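Long-range contact in sterol regulatory element-binding protein cleavage-activating protein (Schizosaccharomyces pombe, PDB 4YHC), which escorts the membrane-bound transcription factor precursor sre1 for processing when sterol or oxygen is low, and carries the WD40 domain that makes up this chain: residues L213-D226 with L236-L249. The protein carries 9 engineered substitutions. Residues are numbered along the deposited sequence; the frame is centred on the assembly and turned at random.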
loop_
_atom_site.group_PDB
_atom_site.type_symbol
_atom_site.label_atom_id
_atom_site.label_comp_id
_atom_site.label_asym_id
_atom_site.label_seq_id
_atom_site.Cartn_x
_atom_site.Cartn_y
_atom_site.Cartn_z
ATOM N N LEU A 213 -6.474 11.245 18.776
ATOM C CA LEU A 213 -5.039 11.218 19.012
ATOM C C LEU A 213 -4.444 12.599 19.186
ATOM O O LEU A 213 -4.941 13.530 18.624
ATOM C CB LEU A 213 -4.358 10.613 17.793
ATOM C CG LEU A 213 -4.068 9.140 17.880
ATOM C CD1 LEU A 213 -5.230 8.349 18.450
ATOM C CD2 LEU A 213 -3.643 8.688 16.491
ATOM N N SER A 214 -3.338 12.701 19.916
ATOM C CA SER A 214 -2.598 13.975 20.038
ATOM C C SER A 214 -1.303 13.958 19.227
ATOM O O SER A 214 -0.448 13.094 19.454
ATOM C CB SER A 214 -2.223 14.244 21.501
ATOM O OG SER A 214 -3.288 13.935 22.388
ATOM N N GLN A 215 -1.129 14.897 18.297
ATOM C CA GLN A 215 0.229 15.178 17.776
ATOM C C GLN A 215 1.193 15.749 18.836
ATOM O O GLN A 215 0.785 16.145 19.916
ATOM C CB GLN A 215 0.174 16.150 16.624
ATOM C CG GLN A 215 -0.401 17.493 17.021
ATOM C CD GLN A 215 0.061 18.565 16.094
ATOM O OE1 GLN A 215 -0.683 19.053 15.253
ATOM N NE2 GLN A 215 1.321 18.911 16.211
ATOM N N ASN A 216 2.464 15.841 18.460
ATOM C CA ASN A 216 3.500 16.439 19.267
ATOM C C ASN A 216 3.044 17.872 19.662
ATOM O O ASN A 216 2.721 18.707 18.820
ATOM C CB ASN A 216 4.853 16.359 18.498
ATOM C CG ASN A 216 6.032 16.831 19.316
ATOM O OD1 ASN A 216 5.948 17.830 20.036
ATOM N ND2 ASN A 216 7.174 16.167 19.156
ATOM N N LYS A 217 2.866 18.086 20.945
ATOM C CA LYS A 217 2.372 19.351 21.482
ATOM C C LYS A 217 3.234 20.578 21.132
ATOM O O LYS A 217 2.742 21.679 21.188
ATOM C CB LYS A 217 2.186 19.258 22.979
ATOM C CG LYS A 217 3.111 18.290 23.727
ATOM C CD LYS A 217 2.675 16.817 23.622
ATOM C CE LYS A 217 3.691 15.917 22.908
ATOM N NZ LYS A 217 3.012 14.634 22.577
ATOM N N ASN A 218 4.506 20.385 20.755
ATOM C CA ASN A 218 5.345 21.482 20.282
ATOM C C ASN A 218 4.940 22.032 18.967
ATOM O O ASN A 218 5.539 22.988 18.555
ATOM C CB ASN A 218 6.796 21.039 20.086
ATOM C CG ASN A 218 7.585 21.011 21.374
ATOM O OD1 ASN A 218 7.470 21.894 22.189
ATOM N ND2 ASN A 218 8.388 19.982 21.556
ATOM N N TYR A 219 3.989 21.406 18.267
ATOM C CA TYR A 219 3.732 21.699 16.852
ATOM C C TYR A 219 2.246 21.753 16.539
ATOM O O TYR A 219 1.828 21.406 15.450
ATOM C CB TYR A 219 4.429 20.665 15.975
ATOM C CG TYR A 219 5.922 20.585 16.234
ATOM C CD1 TYR A 219 6.813 21.576 15.755
ATOM C CD2 TYR A 219 6.450 19.550 16.956
ATOM C CE1 TYR A 219 8.187 21.511 16.012
ATOM C CE2 TYR A 219 7.815 19.470 17.194
ATOM C CZ TYR A 219 8.675 20.446 16.732
ATOM O OH TYR A 219 10.027 20.292 16.972
ATOM N N LEU A 220 1.462 22.222 17.508
ATOM C CA LEU A 220 -0.015 22.216 17.434
ATOM C C LEU A 220 -0.643 23.075 16.321
ATOM O O LEU A 220 -1.760 22.785 15.893
ATOM C CB LEU A 220 -0.622 22.620 18.793
ATOM C CG LEU A 220 -0.539 21.573 19.909
ATOM C CD1 LEU A 220 -0.730 22.161 21.317
ATOM C CD2 LEU A 220 -1.533 20.432 19.600
ATOM N N THR A 221 0.070 24.089 15.831
ATOM C CA THR A 221 -0.479 24.925 14.754
ATOM C C THR A 221 -0.232 24.385 13.337
ATOM O O THR A 221 -0.776 24.926 12.357
ATOM C CB THR A 221 0.079 26.392 14.786
ATOM O OG1 THR A 221 1.449 26.402 14.366
ATOM C CG2 THR A 221 -0.007 26.964 16.144
ATOM N N GLU A 222 0.596 23.351 13.218
ATOM C CA GLU A 222 0.891 22.813 11.903
ATOM C C GLU A 222 -0.358 22.145 11.358
ATOM O O GLU A 222 -1.165 21.609 12.080
ATOM C CB GLU A 222 2.081 21.857 11.955
ATOM C CG GLU A 222 3.366 22.495 12.424
ATOM C CD GLU A 222 4.556 21.608 12.238
ATOM O OE1 GLU A 222 4.394 20.401 11.874
ATOM O OE2 GLU A 222 5.680 22.099 12.449
ATOM N N THR A 223 -0.571 22.342 10.080
ATOM C CA THR A 223 -1.520 21.546 9.322
ATOM C C THR A 223 -1.097 20.021 9.274
ATOM O O THR A 223 0.043 19.694 8.935
ATOM C CB THR A 223 -1.537 22.036 7.904
ATOM O OG1 THR A 223 -1.733 23.444 7.914
ATOM C CG2 THR A 223 -2.666 21.341 7.065
ATOM N N LYS A 224 -2.039 19.169 9.585
ATOM C CA LYS A 224 -1.915 17.678 9.460
ATOM C C LYS A 224 -2.123 17.301 7.997
ATOM O O LYS A 224 -3.057 17.748 7.343
ATOM C CB LYS A 224 -2.932 16.999 10.365
ATOM C CG LYS A 224 -2.430 16.870 11.788
ATOM C CD LYS A 224 -1.989 18.170 12.495
ATOM C CE LYS A 224 -3.082 18.807 13.367
ATOM N NZ LYS A 224 -3.727 17.764 14.264
ATOM N N LYS A 225 -1.235 16.490 7.463
ATOM C CA LYS A 225 -1.204 16.248 6.017
ATOM C C LYS A 225 -1.555 14.795 5.646
ATOM O O LYS A 225 -2.011 14.532 4.514
ATOM C CB LYS A 225 0.184 16.594 5.490
ATOM C CG LYS A 225 0.597 18.065 5.626
ATOM C CD LYS A 225 -0.346 18.922 4.796
ATOM C CE LYS A 225 0.115 20.373 4.562
ATOM N NZ LYS A 225 1.389 20.454 3.840
ATOM N N ASP A 226 -1.308 13.849 6.558
ATOM C CA ASP A 226 -1.532 12.445 6.199
ATOM C C ASP A 226 -1.392 11.568 7.446
ATOM O O ASP A 226 -0.840 11.949 8.480
ATOM C CB ASP A 226 -0.514 11.963 5.134
ATOM C CG ASP A 226 -1.135 10.975 4.122
ATOM O OD1 ASP A 226 -2.246 10.414 4.415
ATOM O OD2 ASP A 226 -0.491 10.726 3.053
ATOM N N LEU A 236 0.799 4.222 14.199
ATOM C CA LEU A 236 0.312 5.187 13.244
ATOM C C LEU A 236 1.298 6.324 13.083
ATOM O O LEU A 236 1.833 6.847 14.118
ATOM C CB LEU A 236 -0.999 5.758 13.756
ATOM C CG LEU A 236 -1.676 6.753 12.821
ATOM C CD1 LEU A 236 -3.151 6.557 12.721
ATOM C CD2 LEU A 236 -1.436 8.189 13.279
ATOM N N PHE A 237 1.543 6.713 11.823
ATOM C CA PHE A 237 2.440 7.835 11.501
ATOM C C PHE A 237 1.497 9.007 11.135
ATOM O O PHE A 237 0.592 8.849 10.299
ATOM C CB PHE A 237 3.388 7.528 10.351
ATOM C CG PHE A 237 4.439 6.518 10.664
ATOM C CD1 PHE A 237 4.159 5.162 10.620
ATOM C CD2 PHE A 237 5.716 6.906 10.985
ATOM C CE1 PHE A 237 5.127 4.241 10.935
ATOM C CE2 PHE A 237 6.651 6.009 11.292
ATOM C CZ PHE A 237 6.382 4.676 11.235
ATOM N N LEU A 238 1.661 10.167 11.780
ATOM C CA LEU A 238 0.896 11.389 11.529
ATOM C C LEU A 238 1.869 12.424 10.908
ATOM O O LEU A 238 2.762 12.856 11.552
ATOM C CB LEU A 238 0.344 11.928 12.831
ATOM C CG LEU A 238 -0.747 13.048 12.839
ATOM C CD1 LEU A 238 -0.237 14.343 13.419
ATOM C CD2 LEU A 238 -1.404 13.398 11.523
ATOM N N ALA A 239 1.708 12.744 9.643
ATOM C CA ALA A 239 2.539 13.650 8.923
ATOM C C ALA A 239 1.932 15.046 9.034
ATOM O O ALA A 239 0.740 15.212 8.961
ATOM C CB ALA A 239 2.575 13.296 7.482
ATOM N N ARG A 240 2.784 16.023 9.277
ATOM C CA ARG A 240 2.347 17.434 9.449
ATOM C C ARG A 240 3.392 18.206 8.627
ATOM O O ARG A 240 3.857 17.672 7.569
ATOM C CB ARG A 240 2.246 17.832 10.946
ATOM C CG ARG A 240 3.401 17.397 11.830
ATOM C CD ARG A 240 3.174 17.721 13.334
ATOM N NE ARG A 240 4.248 17.131 14.115
ATOM C CZ ARG A 240 5.535 17.473 14.078
ATOM N NH1 ARG A 240 5.964 18.545 13.404
ATOM N NH2 ARG A 240 6.423 16.725 14.732
ATOM N N ASP A 241 3.713 19.444 8.988
ATOM C CA ASP A 241 4.515 20.295 8.071
ATOM C C ASP A 241 5.984 20.377 8.388
ATOM O O ASP A 241 6.742 20.761 7.538
ATOM C CB ASP A 241 3.860 21.686 7.949
ATOM C CG ASP A 241 2.855 21.758 6.741
ATOM O OD1 ASP A 241 2.991 20.999 5.734
ATOM O OD2 ASP A 241 1.925 22.539 6.814
ATOM N N SER A 242 6.408 20.079 9.615
ATOM C CA SER A 242 7.849 19.977 9.928
ATOM C C SER A 242 8.244 18.598 10.426
ATOM O O SER A 242 9.349 18.382 10.972
ATOM C CB SER A 242 8.315 21.040 10.952
ATOM O OG SER A 242 7.625 20.891 12.185
ATOM N N GLY A 243 7.389 17.616 10.175
ATOM C CA GLY A 243 7.755 16.228 10.493
ATOM C C GLY A 243 6.627 15.218 10.575
ATOM O O GLY A 243 5.514 15.470 10.106
ATOM N N VAL A 244 6.967 14.048 11.132
ATOM C CA VAL A 244 6.022 12.985 11.271
ATOM C C VAL A 244 6.120 12.439 12.679
ATOM O O VAL A 244 7.207 12.066 13.106
ATOM C CB VAL A 244 6.284 11.819 10.319
ATOM C CG1 VAL A 244 5.158 10.787 10.478
ATOM C CG2 VAL A 244 6.295 12.282 8.882
ATOM N N ASP A 245 4.970 12.359 13.358
ATOM C CA ASP A 245 4.891 11.742 14.693
ATOM C C ASP A 245 4.491 10.264 14.594
ATOM O O ASP A 245 3.494 9.919 13.874
ATOM C CB ASP A 245 3.882 12.495 15.514
ATOM C CG ASP A 245 4.289 13.960 15.683
ATOM O OD1 ASP A 245 5.491 14.258 15.815
ATOM O OD2 ASP A 245 3.422 14.798 15.655
ATOM N N MET A 246 5.294 9.426 15.281
ATOM C CA MET A 246 5.169 7.980 15.238
ATOM C C MET A 246 4.545 7.594 16.585
ATOM O O MET A 246 5.132 7.844 17.621
ATOM C CB MET A 246 6.489 7.303 14.990
ATOM C CG MET A 246 6.323 5.760 14.944
ATOM S SD MET A 246 7.805 4.919 14.494
ATOM C CE MET A 246 8.493 4.781 16.150
ATOM N N ILE A 247 3.308 7.092 16.547
ATOM C CA ILE A 247 2.503 6.917 17.723
ATOM C C ILE A 247 2.181 5.422 17.965
ATOM O O ILE A 247 1.825 4.692 17.032
ATOM C CB ILE A 247 1.234 7.678 17.525
ATOM C CG1 ILE A 247 1.522 9.180 17.356
ATOM C CG2 ILE A 247 0.244 7.382 18.612
ATOM C CD1 ILE A 247 0.339 9.970 16.908
ATOM N N ASP A 248 2.385 4.970 19.196
ATOM C CA ASP A 248 1.998 3.604 19.655
ATOM C C ASP A 248 0.529 3.593 19.985
ATOM O O ASP A 248 0.049 4.233 20.940
ATOM C CB ASP A 248 2.824 3.206 20.865
ATOM C CG ASP A 248 2.321 1.894 21.551
ATOM O OD1 ASP A 248 1.505 1.065 20.978
ATOM O OD2 ASP A 248 2.808 1.716 22.708
ATOM N N LEU A 249 -0.240 2.877 19.207
ATOM C CA LEU A 249 -1.681 2.923 19.423
ATOM C C LEU A 249 -2.122 1.961 20.557
ATOM O O LEU A 249 -3.238 2.002 20.993
ATOM C CB LEU A 249 -2.368 2.503 18.125
ATOM C CG LEU A 249 -2.813 3.395 16.988
ATOM C CD1 LEU A 249 -2.560 4.863 17.164
ATOM C CD2 LEU A 249 -2.412 2.867 15.640
#
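Carboxylate oxygen OE1 of E222 takes three hydrogen bonds at the turn between strands 235-239 and 243-248, from the backbone N atoms of D241 and S242 and from NH1 of R240. All three donors lie out of the carboxylate plane, R240 NH1 on one face, the two backbone N atoms on the opposite one. E222 OE1 itself lies in the guanidinium plane, 2.9 Å from R240 NH1, in a salt bridge. R240 sets off with CG between its backbone N and carbonyl carbon (chi1 45°) and runs extended to NE; NE and NH2 grip D245 side-on, one to each carboxylate oxygen. The ring of Y219 lies flat over one guanidinium face, the planes only 3° apart and the centres 4.3 Å apart. With its edge bonded to two acids and a face under a ring, the guanidinium has little freedom to rotate. D245 in turn holds the loop: its OD2 accepts a hydrogen bond from the backbone N of N216 at 3.1 Å, from the face opposite R240 NE; S257 OG is hydrogen-bonded to both D245 OD1 and N216 ND2. At the start of the loop, CD2 of L213 packs 3.9 Å from CD2 of L236; near its far end, CG of K224 rests on the methyls of L238. There the chain joins the sheet: K225 N donates to A239 O at 2.8 Å, and A239 N to D226 O. K225 and D226 facing A239 make a classic beta bulge, where the connection between neighbouring blades of the WD40 beta-propeller enters the first strand of a four-stranded antiparallel blade.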